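Local coordinates for protein CurD (Moorea producens 3L, PDB 5KP7) that probably works as an acyltransferase of the hydroxymethylglutaryl-CoA synthase family, with the thiolase-like fold, and binds 4'-phosphopantetheine, at residues V262-S267 with G283-M288; N250-Y255 with E266-L271; V212-Y217 with N257-V262; L328-T333 with R343-F348. The protein carries 3 engineered substitutions. All blocks are in the same frame, centred on the assembly; numbering follows the deposited sequence.

Interaction 1 of 4, residues V262-S267 with G283-M288; sequences VDYRES and GAHRNM
Tyr264 and Met288 meet with their side chains crossing at about a right angle, a compact example of how one aromatic residue can join a loop to the flank of a helix. The phenol leaves the loop 262-267 with CG anti to the backbone N (chi1 -171°), a setting that carries the ring across to the helical segment 283-288. The Met288 chain bends at both chi2 (-75°) and chi3 and folds back, which brings its methyl to the ring as well as its CB. That CB lies 3.6 Å from Tyr264 CE2, while the terminal methyl CE comes within 3.6 Å of Tyr264 CE1. The sulfur between them makes an oblique Met-aromatic contact, with Met288 SD 5.4 Å from the Tyr264 ring centroid and 27° off the ring normal. His285 adds a looser touch, its CD2 standing 4.4 Å from Tyr264 OH, while its NE2 is hydrogen-bonded to Asp303.

The loop that presents the tyrosine is itself well fixed. Asp263 OD2 accepts from Glu266 N at 2.9 Å and from Arg265 N, the first donor giving an Asx motif and the second an Asx turn, and Ser267 OG takes an almost straight bond from Asp263 N. An alanine in place of Tyr264 is likely to open a gap beside Met288 and leave its methyl free to swing.

The same ring stands edge-to-face with Tyr252 of helix 237-258 and touches Leu271 and Phe273 of strand 270-273. Helix 278-293 is thereby packed against both elements, and through His285 and Ile300 against helix 297-307.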
loop_
_atom_site.group_PDB
_atom_site.type_symbol
_atom_site.label_atom_id
_atom_site.label_comp_id
_atom_site.label_asym_id
_atom_site.label_seq_id
_atom_site.Cartn_x
_atom_site.Cartn_y
_atom_site.Cartn_z
ATOM N N VAL A 262 16.310 19.005 -8.844
ATOM C CA VAL A 262 15.838 17.633 -9.009
ATOM C C VAL A 262 14.931 17.520 -10.241
ATOM O O VAL A 262 14.203 18.461 -10.568
ATOM C CB VAL A 262 15.154 17.107 -7.736
ATOM C CG1 VAL A 262 13.768 17.723 -7.541
ATOM C CG2 VAL A 262 15.077 15.592 -7.770
ATOM N N ASP A 263 15.032 16.394 -10.941
ATOM C CA ASP A 263 14.249 16.119 -12.145
ATOM C C ASP A 263 13.520 14.801 -11.981
ATOM O O ASP A 263 14.138 13.828 -11.590
ATOM C CB ASP A 263 15.162 16.060 -13.376
ATOM C CG ASP A 263 14.378 15.915 -14.660
ATOM O OD1 ASP A 263 14.081 16.970 -15.281
ATOM O OD2 ASP A 263 14.054 14.779 -15.045
ATOM N N TYR A 264 12.223 14.775 -12.278
ATOM C CA TYR A 264 11.409 13.597 -12.012
ATOM C C TYR A 264 11.845 12.372 -12.827
ATOM O O TYR A 264 11.678 11.263 -12.364
ATOM C CB TYR A 264 9.942 13.893 -12.265
ATOM C CG TYR A 264 8.989 12.825 -11.823
ATOM C CD1 TYR A 264 8.714 12.612 -10.458
ATOM C CD2 TYR A 264 8.311 12.061 -12.747
ATOM C CE1 TYR A 264 7.835 11.628 -10.046
ATOM C CE2 TYR A 264 7.414 11.084 -12.346
ATOM C CZ TYR A 264 7.174 10.893 -10.992
ATOM O OH TYR A 264 6.288 9.943 -10.569
ATOM N N ARG A 265 12.394 12.583 -14.021
ATOM C CA ARG A 265 12.970 11.472 -14.785
ATOM C C ARG A 265 14.414 11.222 -14.406
ATOM O O ARG A 265 14.787 10.100 -14.102
ATOM C CB ARG A 265 12.882 11.698 -16.292
ATOM C CG ARG A 265 13.452 10.517 -17.076
ATOM C CD ARG A 265 12.996 10.450 -18.523
ATOM N NE ARG A 265 12.923 11.760 -19.139
ATOM C CZ ARG A 265 12.054 12.129 -20.096
ATOM N NH1 ARG A 265 11.134 11.285 -20.599
ATOM N NH2 ARG A 265 12.104 13.374 -20.563
ATOM N N GLU A 266 15.235 12.258 -14.433
ATOM C CA GLU A 266 16.685 12.065 -14.346
ATOM C C GLU A 266 17.231 11.744 -12.967
ATOM O O GLU A 266 18.257 11.091 -12.874
ATOM C CB GLU A 266 17.441 13.289 -14.910
ATOM C CG GLU A 266 17.122 13.583 -16.359
ATOM C CD GLU A 266 17.423 12.400 -17.262
ATOM O OE1 GLU A 266 18.574 11.890 -17.229
ATOM O OE2 GLU A 266 16.517 11.968 -18.013
ATOM N N SER A 267 16.571 12.190 -11.898
ATOM C CA SER A 267 17.124 12.031 -10.562
ATOM C C SER A 267 16.792 10.710 -9.907
ATOM O O SER A 267 17.396 10.376 -8.905
ATOM C CB SER A 267 16.645 13.167 -9.657
ATOM O OG SER A 267 17.062 14.402 -10.226
ATOM N N GLY A 283 -1.450 4.995 -13.839
ATOM C CA GLY A 283 -2.111 6.285 -14.086
ATOM C C GLY A 283 -1.465 7.495 -13.418
ATOM O O GLY A 283 -1.335 8.552 -14.031
ATOM N N ALA A 284 -1.054 7.337 -12.162
ATOM C CA ALA A 284 -0.355 8.406 -11.443
ATOM C C ALA A 284 0.989 8.778 -12.074
ATOM O O ALA A 284 1.294 9.957 -12.276
ATOM C CB ALA A 284 -0.183 8.039 -9.972
ATOM N N HIS A 285 1.772 7.761 -12.420
ATOM C CA HIS A 285 3.060 7.974 -13.056
ATOM C C HIS A 285 2.853 8.694 -14.402
ATOM O O HIS A 285 3.604 9.614 -14.721
ATOM C CB HIS A 285 3.778 6.627 -13.254
ATOM C CG HIS A 285 4.968 6.693 -14.154
ATOM N ND1 HIS A 285 4.897 6.334 -15.479
ATOM C CD2 HIS A 285 6.245 7.074 -13.935
ATOM C CE1 HIS A 285 6.077 6.498 -16.045
ATOM N NE2 HIS A 285 6.913 6.941 -15.128
ATOM N N ARG A 286 1.843 8.279 -15.155
ATOM C CA ARG A 286 1.539 8.903 -16.447
ATOM C C ARG A 286 1.185 10.381 -16.243
ATOM O O ARG A 286 1.706 11.259 -16.944
ATOM C CB ARG A 286 0.395 8.167 -17.128
ATOM C CG ARG A 286 -0.107 8.787 -18.443
ATOM C CD ARG A 286 -1.561 8.379 -18.672
ATOM N NE ARG A 286 -1.647 6.962 -18.792
ATOM C CZ ARG A 286 -2.513 6.125 -18.222
ATOM N NH1 ARG A 286 -3.564 6.494 -17.499
ATOM N NH2 ARG A 286 -2.327 4.837 -18.474
ATOM N N ASN A 287 0.346 10.661 -15.245
ATOM C CA ASN A 287 -0.043 12.046 -14.960
ATOM C C ASN A 287 1.170 12.907 -14.587
ATOM O O ASN A 287 1.342 14.032 -15.080
ATOM C CB ASN A 287 -1.098 12.062 -13.852
ATOM C CG ASN A 287 -1.667 13.444 -13.598
ATOM O OD1 ASN A 287 -1.681 13.916 -12.456
ATOM N ND2 ASN A 287 -2.177 14.072 -14.635
ATOM N N MET A 288 2.030 12.371 -13.729
ATOM C CA MET A 288 3.246 13.077 -13.361
ATOM C C MET A 288 4.185 13.344 -14.548
ATOM O O MET A 288 4.700 14.459 -14.702
ATOM C CB MET A 288 4.016 12.315 -12.285
ATOM C CG MET A 288 3.267 12.189 -10.951
ATOM S SD MET A 288 3.246 13.716 -9.994
ATOM C CE MET A 288 4.906 13.673 -9.339
#

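Interaction 2 of 4, residues N250-Y255 with E266-L271; sequences NAYRHY and ESFDYL. With SO4 (sulfate ion), chain D.
Tyr252 and Tyr255, about one turn apart on the helical segment 250-255, reach Phe268 in the coil just before the strand residues Tyr270 and Leu271 across well-separated backbones, whose nearest CA atoms, those of Tyr252 and Leu271, are 12.0 Å apart. Long aromatic side chains bridge that distance, each tyrosine with CG anti to the backbone N (chi1 -178° for Tyr252, 176° for Tyr255).

Phe268 is touched at its edge by both phenol ends. Its CE2 lies 3.9 Å from Tyr252 OH, with Tyr252 CE1 equally near, and its CE1 is 3.7 Å from Tyr255 OH. The Tyr255 and Phe268 rings are tilted by 55°, which makes the pair oblique. Tyr255 OH is hydrogen-bonded to Ser360 OG within this buried aromatic cluster, and also donates to O1 of a sulfate, probably from the crystallisation liquor, at 3.0 Å. A phenylalanine in place of Tyr255 would probably leave Ser360 without this mate, and the sulfate with one contact fewer.

Helix 237-258 thus meets the lead-in to edge strand 270-273, and Phe358 of strand 355-363, edge-to-face with both tyrosines, carries the cluster on to the mixed sheet of the thiolase-like fold.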
loop_
_atom_site.group_PDB
_atom_site.type_symbol
_atom_site.label_atom_id
_atom_site.label_comp_id
_atom_site.label_asym_id
_atom_site.label_seq_id
_atom_site.Cartn_x
_atom_site.Cartn_y
_atom_site.Cartn_z
ATOM N N ASN A 250 1.435 17.436 -5.320
ATOM C CA ASN A 250 1.785 18.483 -4.346
ATOM C C ASN A 250 2.886 18.060 -3.377
ATOM O O ASN A 250 3.727 18.874 -3.029
ATOM C CB ASN A 250 0.547 18.999 -3.590
ATOM C CG ASN A 250 -0.302 19.933 -4.416
ATOM O OD1 ASN A 250 0.086 21.064 -4.665
ATOM N ND2 ASN A 250 -1.466 19.485 -4.832
ATOM N N ALA A 251 2.907 16.805 -2.955
ATOM C CA ALA A 251 4.032 16.331 -2.139
ATOM C C ALA A 251 5.369 16.388 -2.897
ATOM O O ALA A 251 6.404 16.800 -2.358
ATOM C CB ALA A 251 3.754 14.935 -1.607
ATOM N N TYR A 252 5.339 15.966 -4.149
ATOM C CA TYR A 252 6.532 16.046 -4.985
ATOM C C TYR A 252 6.960 17.506 -5.200
ATOM O O TYR A 252 8.150 17.800 -5.147
ATOM C CB TYR A 252 6.371 15.316 -6.325
ATOM C CG TYR A 252 7.650 15.391 -7.139
ATOM C CD1 TYR A 252 8.765 14.633 -6.775
ATOM C CD2 TYR A 252 7.772 16.264 -8.226
ATOM C CE1 TYR A 252 9.960 14.740 -7.452
ATOM C CE2 TYR A 252 8.964 16.360 -8.908
ATOM C CZ TYR A 252 10.047 15.596 -8.519
ATOM O OH TYR A 252 11.227 15.697 -9.243
ATOM N N ARG A 253 6.005 18.415 -5.401
ATOM C CA ARG A 253 6.346 19.843 -5.571
ATOM C C ARG A 253 7.083 20.355 -4.344
ATOM O O ARG A 253 8.050 21.090 -4.468
ATOM C CB ARG A 253 5.110 20.701 -5.831
ATOM C CG ARG A 253 5.459 22.192 -5.936
ATOM C CD ARG A 253 4.358 23.079 -6.497
ATOM N NE ARG A 253 3.914 22.613 -7.814
ATOM C CZ ARG A 253 2.711 22.091 -8.093
ATOM N NH1 ARG A 253 1.764 21.968 -7.171
ATOM N NH2 ARG A 253 2.447 21.707 -9.336
ATOM N N HIS A 254 6.621 19.958 -3.155
ATOM C CA HIS A 254 7.258 20.372 -1.904
ATOM C C HIS A 254 8.698 19.843 -1.832
ATOM O O HIS A 254 9.634 20.575 -1.472
ATOM C CB HIS A 254 6.400 19.910 -0.715
ATOM C CG HIS A 254 6.791 20.501 0.598
ATOM N ND1 HIS A 254 6.677 19.816 1.787
ATOM C CD2 HIS A 254 7.306 21.710 0.915
ATOM C CE1 HIS A 254 7.073 20.578 2.782
ATOM N NE2 HIS A 254 7.468 21.740 2.277
ATOM N N TYR A 255 8.889 18.589 -2.235
ATOM C CA TYR A 255 10.231 18.016 -2.296
ATOM C C TYR A 255 11.107 18.806 -3.298
ATOM O O TYR A 255 12.254 19.159 -2.991
ATOM C CB TYR A 255 10.118 16.545 -2.667
ATOM C CG TYR A 255 11.400 15.780 -2.874
ATOM C CD1 TYR A 255 12.136 15.936 -4.043
ATOM C CD2 TYR A 255 11.832 14.821 -1.941
ATOM C CE1 TYR A 255 13.296 15.206 -4.266
ATOM C CE2 TYR A 255 12.977 14.079 -2.158
ATOM C CZ TYR A 255 13.710 14.268 -3.329
ATOM O OH TYR A 255 14.860 13.535 -3.567
ATOM N N GLU A 266 15.235 12.258 -14.433
ATOM C CA GLU A 266 16.685 12.065 -14.346
ATOM C C GLU A 266 17.231 11.744 -12.967
ATOM O O GLU A 266 18.257 11.091 -12.874
ATOM C CB GLU A 266 17.441 13.289 -14.910
ATOM C CG GLU A 266 17.122 13.583 -16.359
ATOM C CD GLU A 266 17.423 12.400 -17.262
ATOM O OE1 GLU A 266 18.574 11.890 -17.229
ATOM O OE2 GLU A 266 16.517 11.968 -18.013
ATOM N N SER A 267 16.571 12.190 -11.898
ATOM C CA SER A 267 17.124 12.031 -10.562
ATOM C C SER A 267 16.792 10.710 -9.907
ATOM O O SER A 267 17.396 10.376 -8.905
ATOM C CB SER A 267 16.645 13.167 -9.657
ATOM O OG SER A 267 17.062 14.402 -10.226
ATOM N N PHE A 268 15.801 9.987 -10.427
ATOM C CA PHE A 268 15.317 8.763 -9.786
ATOM C C PHE A 268 15.462 7.623 -10.769
ATOM O O PHE A 268 14.864 7.637 -11.836
ATOM C CB PHE A 268 13.857 8.918 -9.324
ATOM C CG PHE A 268 13.655 10.114 -8.461
ATOM C CD1 PHE A 268 14.113 10.116 -7.159
ATOM C CD2 PHE A 268 13.079 11.271 -8.978
ATOM C CE1 PHE A 268 13.973 11.231 -6.363
ATOM C CE2 PHE A 268 12.953 12.398 -8.194
ATOM C CZ PHE A 268 13.391 12.378 -6.876
ATOM N N ASP A 269 16.283 6.654 -10.412
ATOM C CA ASP A 269 16.407 5.417 -11.205
ATOM C C ASP A 269 15.175 4.552 -11.166
ATOM O O ASP A 269 14.840 3.892 -12.172
ATOM C CB ASP A 269 17.614 4.635 -10.735
ATOM C CG ASP A 269 18.877 5.420 -10.906
ATOM O OD1 ASP A 269 19.241 5.682 -12.066
ATOM O OD2 ASP A 269 19.475 5.841 -9.905
ATOM N N TYR A 270 14.504 4.533 -10.010
ATOM C CA TYR A 270 13.239 3.819 -9.826
ATOM C C TYR A 270 12.291 4.686 -9.007
ATOM O O TYR A 270 12.742 5.603 -8.304
ATOM C CB TYR A 270 13.465 2.488 -9.105
ATOM C CG TYR A 270 14.342 1.567 -9.908
ATOM C CD1 TYR A 270 13.831 0.864 -10.989
ATOM C CD2 TYR A 270 15.689 1.474 -9.637
ATOM C CE1 TYR A 270 14.643 0.057 -11.763
ATOM C CE2 TYR A 270 16.523 0.662 -10.407
ATOM C CZ TYR A 270 16.001 -0.040 -11.471
ATOM O OH TYR A 270 16.823 -0.816 -12.284
ATOM N N LEU A 271 11.003 4.388 -9.120
ATOM C CA LEU A 271 9.952 5.021 -8.320
ATOM C C LEU A 271 9.083 3.951 -7.700
ATOM O O LEU A 271 8.622 3.043 -8.396
ATOM C CB LEU A 271 9.101 5.924 -9.207
ATOM C CG LEU A 271 9.826 7.110 -9.833
ATOM C CD1 LEU A 271 8.982 7.673 -10.958
ATOM C CD2 LEU A 271 10.175 8.183 -8.811
HETATM S S SO4 D . 18.832 14.059 -5.181
HETATM O O1 SO4 D . 17.369 13.852 -5.100
HETATM O O2 SO4 D . 19.465 13.713 -3.883
HETATM O O3 SO4 D . 19.120 15.474 -5.502
HETATM O O4 SO4 D . 19.378 13.205 -6.259
#

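Interaction 3 of 4, residues V212-Y217 with N257-V262; sequences VGCNGY and NRVEGV
Cys214 and Val259 form the closely packed part of this contact, and Arg258 the part that faces solvent. Val259 has CG1 anti to the backbone N (chi1 -173°), which leaves CG2 as the branch that meets the cysteine. This methyl lies 3.9 Å from Cys214 CB and equally far from Cys214 SG, touching the whole short side chain. The backbones come nearest here too, the CA atoms of Cys214 and Val259 being 6.4 Å apart. Both chains bend sharply at this place: Cys214 is the centre of an inverse gamma turn, while Val259, just past the end of its helix, opens a type II turn that closes at Val262, with Gly261 at a positive phi.

On the exposed side, Arg258 reaches across to the strand with an extended chain. Its NH1 donates to Asn215 O at 3.0 Å; the bond is nearly straight at 167°, and the oxygen lies in the guanidinium plane, although the nitrogen itself sits 38° above the carbonyl plane. The same NH1 makes a weak bond to Tyr217 OH at 3.3 Å. The guanidinium and the phenol ring are turned nearly perpendicular.

Close by, Tyr217 N is hydrogen-bonded to His254 ND1, and Cys214 touches Tyr255, so the last turns of helix 237-258 lie against strand 208-219. That strand pairs in turn with strand 355-363, where Gly216 is bonded through its backbone to Phe358 and Cys214 touches Ser360.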
loop_
_atom_site.group_PDB
_atom_site.type_symbol
_atom_site.label_atom_id
_atom_site.label_comp_id
_atom_site.label_asym_id
_atom_site.label_seq_id
_atom_site.Cartn_x
_atom_site.Cartn_y
_atom_site.Cartn_z
ATOM N N VAL A 212 18.861 12.613 3.509
ATOM C CA VAL A 212 18.414 13.307 4.729
ATOM C C VAL A 212 17.853 14.700 4.380
ATOM O O VAL A 212 18.475 15.466 3.633
ATOM C CB VAL A 212 19.573 13.404 5.755
ATOM C CG1 VAL A 212 19.219 14.311 6.937
ATOM C CG2 VAL A 212 19.967 12.004 6.231
ATOM N N GLY A 213 16.658 14.998 4.902
ATOM C CA GLY A 213 16.003 16.277 4.652
ATOM C C GLY A 213 15.387 16.444 3.267
ATOM O O GLY A 213 14.859 17.509 2.959
ATOM N N CYS A 214 15.424 15.408 2.433
ATOM C CA CYS A 214 14.826 15.460 1.113
ATOM C C CYS A 214 13.431 14.903 1.281
ATOM O O CYS A 214 13.195 13.707 1.060
ATOM C CB CYS A 214 15.669 14.672 0.121
ATOM S SG CYS A 214 17.354 15.348 -0.005
ATOM N N ASN A 215 12.508 15.765 1.722
ATOM C CA ASN A 215 11.144 15.344 2.016
ATOM C C ASN A 215 10.177 16.414 1.614
ATOM O O ASN A 215 10.410 17.585 1.904
ATOM C CB ASN A 215 10.918 15.100 3.506
ATOM C CG ASN A 215 11.840 14.046 4.084
ATOM O OD1 ASN A 215 11.430 12.857 4.268
ATOM N ND2 ASN A 215 13.045 14.417 4.352
ATOM N N GLY A 216 9.106 16.024 0.944
ATOM C CA GLY A 216 7.959 16.893 0.749
ATOM C C GLY A 216 6.714 16.201 1.270
ATOM O O GLY A 216 6.595 14.989 1.173
ATOM N N TYR A 217 5.778 16.945 1.854
ATOM C CA TYR A 217 4.594 16.314 2.424
ATOM C C TYR A 217 3.405 17.241 2.301
ATOM O O TYR A 217 3.550 18.467 2.156
ATOM C CB TYR A 217 4.831 15.824 3.869
ATOM C CG TYR A 217 5.788 16.665 4.664
ATOM C CD1 TYR A 217 5.386 17.881 5.191
ATOM C CD2 TYR A 217 7.084 16.221 4.944
ATOM C CE1 TYR A 217 6.263 18.666 5.927
ATOM C CE2 TYR A 217 7.955 16.986 5.691
ATOM C CZ TYR A 217 7.543 18.206 6.176
ATOM O OH TYR A 217 8.412 18.989 6.926
ATOM N N ASN A 257 10.814 21.867 -4.280
ATOM C CA ASN A 257 11.139 23.149 -3.657
ATOM C C ASN A 257 12.318 23.067 -2.690
ATOM O O ASN A 257 13.098 24.012 -2.599
ATOM C CB ASN A 257 9.909 23.769 -2.956
ATOM C CG ASN A 257 8.832 24.219 -3.936
ATOM O OD1 ASN A 257 9.061 24.357 -5.140
ATOM N ND2 ASN A 257 7.651 24.453 -3.413
ATOM N N ARG A 258 12.481 21.930 -2.035
ATOM C CA ARG A 258 13.563 21.708 -1.088
ATOM C C ARG A 258 14.832 21.107 -1.656
ATOM O O ARG A 258 15.865 21.223 -1.027
ATOM C CB ARG A 258 13.077 20.816 0.034
ATOM C CG ARG A 258 12.056 21.534 0.878
ATOM C CD ARG A 258 11.407 20.637 1.876
ATOM N NE ARG A 258 10.935 21.416 3.017
ATOM C CZ ARG A 258 10.288 20.900 4.059
ATOM N NH1 ARG A 258 9.984 19.605 4.084
ATOM N NH2 ARG A 258 9.933 21.693 5.069
ATOM N N VAL A 259 14.765 20.483 -2.824
ATOM C CA VAL A 259 15.906 19.785 -3.415
ATOM C C VAL A 259 16.194 20.433 -4.785
ATOM O O VAL A 259 15.672 20.034 -5.820
ATOM C CB VAL A 259 15.635 18.266 -3.530
ATOM C CG1 VAL A 259 16.886 17.520 -3.976
ATOM C CG2 VAL A 259 15.166 17.700 -2.210
ATOM N N GLU A 260 17.047 21.444 -4.793
ATOM C CA GLU A 260 17.201 22.277 -5.984
ATOM C C GLU A 260 17.754 21.500 -7.179
ATOM O O GLU A 260 18.747 20.798 -7.067
ATOM C CB GLU A 260 18.075 23.501 -5.683
ATOM C CG GLU A 260 18.184 24.475 -6.855
ATOM C CD GLU A 260 19.092 25.651 -6.561
ATOM O OE1 GLU A 260 19.778 26.109 -7.503
ATOM O OE2 GLU A 260 19.117 26.115 -5.395
ATOM N N GLY A 261 17.080 21.609 -8.317
ATOM C CA GLY A 261 17.544 20.992 -9.560
ATOM C C GLY A 261 17.101 19.548 -9.756
ATOM O O GLY A 261 17.468 18.918 -10.748
ATOM N N VAL A 262 16.310 19.005 -8.844
ATOM C CA VAL A 262 15.838 17.633 -9.009
ATOM C C VAL A 262 14.931 17.520 -10.241
ATOM O O VAL A 262 14.203 18.461 -10.568
ATOM C CB VAL A 262 15.154 17.107 -7.736
ATOM C CG1 VAL A 262 13.768 17.723 -7.541
ATOM C CG2 VAL A 262 15.077 15.592 -7.770
#

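Interaction 4 of 4, residues L328-T333 with R343-F348; sequences LSLAST and RRIGMF
Leu330 meets Ile345 and Met347 with two different branches, a good illustration of how rotamers fit a helix to a strand. Segment 328-333 runs nearly antiparallel to segment 343-348, with axes at 159° and 10.2 Å apart, a separation bridged by side chains. Leu330 has CG anti to the backbone N (chi1 175°), which swings both methyls out to the strand. One of them, CD1, lies 3.5 Å from Ile345 CD1, where the two side chains cross obliquely. The other, CD2, is 4.0 Å from Met347 CE. Met347 folds at chi2 and chi3, bringing its sulfur and methyl back against the leucine, and the two side chains cross at about a right angle.

Ile345 holds its chain extended at chi2 (177°), so that CD1 also meets Thr333 CG2, tip to tip at 3.8 Å. The threonine points this methyl at the strand while its OG1 is hydrogen-bonded to Ser272 OG.

Strand 343-351 lies between strands 270-273 and 355-363: Gly346 bonds through its backbone to Tyr270 and Ser272, and Ile345 to Gly361. Helix 325-336 packs over this part of the sheet, with helix 309-318 beside it through Leu328 and Ser332.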
loop_
_atom_site.group_PDB
_atom_site.type_symbol
_atom_site.label_atom_id
_atom_site.label_comp_id
_atom_site.label_asym_id
_atom_site.label_seq_id
_atom_site.Cartn_x
_atom_site.Cartn_y
_atom_site.Cartn_z
ATOM N N LEU A 328 6.747 -2.686 0.792
ATOM C CA LEU A 328 6.805 -3.865 -0.051
ATOM C C LEU A 328 7.242 -3.483 -1.477
ATOM O O LEU A 328 8.004 -4.205 -2.120
ATOM C CB LEU A 328 5.467 -4.591 -0.094
ATOM C CG LEU A 328 5.486 -5.888 -0.927
ATOM C CD1 LEU A 328 6.561 -6.851 -0.458
ATOM C CD2 LEU A 328 4.113 -6.500 -0.960
ATOM N N SER A 329 6.698 -2.369 -1.974
ATOM C CA SER A 329 7.109 -1.861 -3.289
ATOM C C SER A 329 8.614 -1.574 -3.353
ATOM O O SER A 329 9.311 -1.964 -4.301
ATOM C CB SER A 329 6.336 -0.608 -3.648
ATOM O OG SER A 329 6.774 -0.140 -4.906
ATOM N N LEU A 330 9.144 -0.964 -2.298
ATOM C CA LEU A 330 10.599 -0.778 -2.186
ATOM C C LEU A 330 11.371 -2.100 -2.260
ATOM O O LEU A 330 12.320 -2.228 -3.043
ATOM C CB LEU A 330 10.959 -0.016 -0.903
ATOM C CG LEU A 330 12.457 0.124 -0.624
ATOM C CD1 LEU A 330 13.185 0.915 -1.705
ATOM C CD2 LEU A 330 12.653 0.757 0.760
ATOM N N ALA A 331 10.942 -3.088 -1.481
ATOM C CA ALA A 331 11.588 -4.387 -1.497
ATOM C C ALA A 331 11.499 -5.015 -2.913
ATOM O O ALA A 331 12.456 -5.623 -3.402
ATOM C CB ALA A 331 10.938 -5.314 -0.505
ATOM N N SER A 332 10.335 -4.842 -3.550
ATOM C CA SER A 332 10.129 -5.343 -4.916
ATOM C C SER A 332 11.021 -4.650 -5.943
ATOM O O SER A 332 11.582 -5.303 -6.834
ATOM C CB SER A 332 8.662 -5.212 -5.285
ATOM O OG SER A 332 8.370 -5.935 -6.476
ATOM N N THR A 333 11.143 -3.336 -5.833
ATOM C CA THR A 333 12.053 -2.578 -6.685
ATOM C C THR A 333 13.504 -3.101 -6.564
ATOM O O THR A 333 14.191 -3.306 -7.562
ATOM C CB THR A 333 11.994 -1.100 -6.315
ATOM O OG1 THR A 333 10.715 -0.556 -6.691
ATOM C CG2 THR A 333 13.078 -0.316 -7.019
ATOM N N ARG A 343 21.791 3.073 -7.013
ATOM C CA ARG A 343 20.590 3.651 -7.623
ATOM C C ARG A 343 19.809 4.458 -6.600
ATOM O O ARG A 343 19.769 4.106 -5.421
ATOM C CB ARG A 343 19.663 2.552 -8.150
ATOM C CG ARG A 343 20.317 1.527 -9.057
ATOM C CD ARG A 343 20.727 2.110 -10.408
ATOM N NE ARG A 343 21.124 1.025 -11.305
ATOM C CZ ARG A 343 21.747 1.180 -12.475
ATOM N NH1 ARG A 343 22.085 2.399 -12.931
ATOM N NH2 ARG A 343 22.071 0.099 -13.194
ATOM N N ARG A 344 19.171 5.525 -7.078
ATOM C CA ARG A 344 18.303 6.344 -6.246
ATOM C C ARG A 344 16.858 6.015 -6.554
ATOM O O ARG A 344 16.453 5.898 -7.721
ATOM C CB ARG A 344 18.592 7.834 -6.436
ATOM C CG ARG A 344 17.598 8.744 -5.705
ATOM C CD ARG A 344 18.113 10.162 -5.573
ATOM N NE ARG A 344 19.124 10.296 -4.517
ATOM C CZ ARG A 344 20.435 10.467 -4.690
ATOM N NH1 ARG A 344 20.994 10.525 -5.904
ATOM N NH2 ARG A 344 21.211 10.590 -3.630
ATOM N N ILE A 345 16.095 5.797 -5.475
ATOM C CA ILE A 345 14.694 5.458 -5.553
ATOM C C ILE A 345 13.870 6.573 -4.940
ATOM O O ILE A 345 14.121 6.977 -3.792
ATOM C CB ILE A 345 14.406 4.129 -4.795
ATOM C CG1 ILE A 345 15.335 2.982 -5.303
ATOM C CG2 ILE A 345 12.937 3.754 -4.934
ATOM C CD1 ILE A 345 15.141 1.661 -4.541
ATOM N N GLY A 346 12.884 7.051 -5.694
ATOM C CA GLY A 346 11.898 7.994 -5.167
ATOM C C GLY A 346 10.707 7.241 -4.623
ATOM O O GLY A 346 10.234 6.269 -5.246
ATOM N N MET A 347 10.220 7.690 -3.473
ATOM C CA MET A 347 9.185 7.023 -2.718
ATOM C C MET A 347 7.994 7.955 -2.507
ATOM O O MET A 347 8.172 9.056 -1.980
ATOM C CB MET A 347 9.740 6.662 -1.324
ATOM C CG MET A 347 11.007 5.834 -1.321
ATOM S SD MET A 347 10.657 4.094 -1.376
ATOM C CE MET A 347 10.081 3.749 0.302
ATOM N N PHE A 348 6.799 7.492 -2.859
ATOM C CA PHE A 348 5.554 8.257 -2.637
ATOM C C PHE A 348 4.596 7.495 -1.751
ATOM O O PHE A 348 4.145 6.401 -2.109
ATOM C CB PHE A 348 4.821 8.623 -3.928
ATOM C CG PHE A 348 3.524 9.342 -3.663
ATOM C CD1 PHE A 348 3.544 10.567 -3.007
ATOM C CD2 PHE A 348 2.315 8.771 -3.954
ATOM C CE1 PHE A 348 2.375 11.232 -2.680
ATOM C CE2 PHE A 348 1.118 9.443 -3.633
ATOM C CZ PHE A 348 1.168 10.668 -2.979
#

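In the fold
The four contacts lie on the same side of the chain's centre. The centres of interactions 1 and 2 are about 7 Å apart and those of 2 and 3 about 8 Å; the centre of interaction 4 is about 12 Å from that of 2 and about 17 Å from that of 3. Helix 237-258 serves both 2 and 3, whose segments alternate along the chain. Interaction 1 shares Glu266 and Ser267 with interaction 2, and its helix 278-293 follows strand 270-273. Interaction 4 comes later, yet its strand 343-351 pairs with strand 270-273. Interactions 2, 3 and 4 all reach one mixed sheet. The contacts lie away from the phosphopantetheine pocket, although helix 237-258 also lines it.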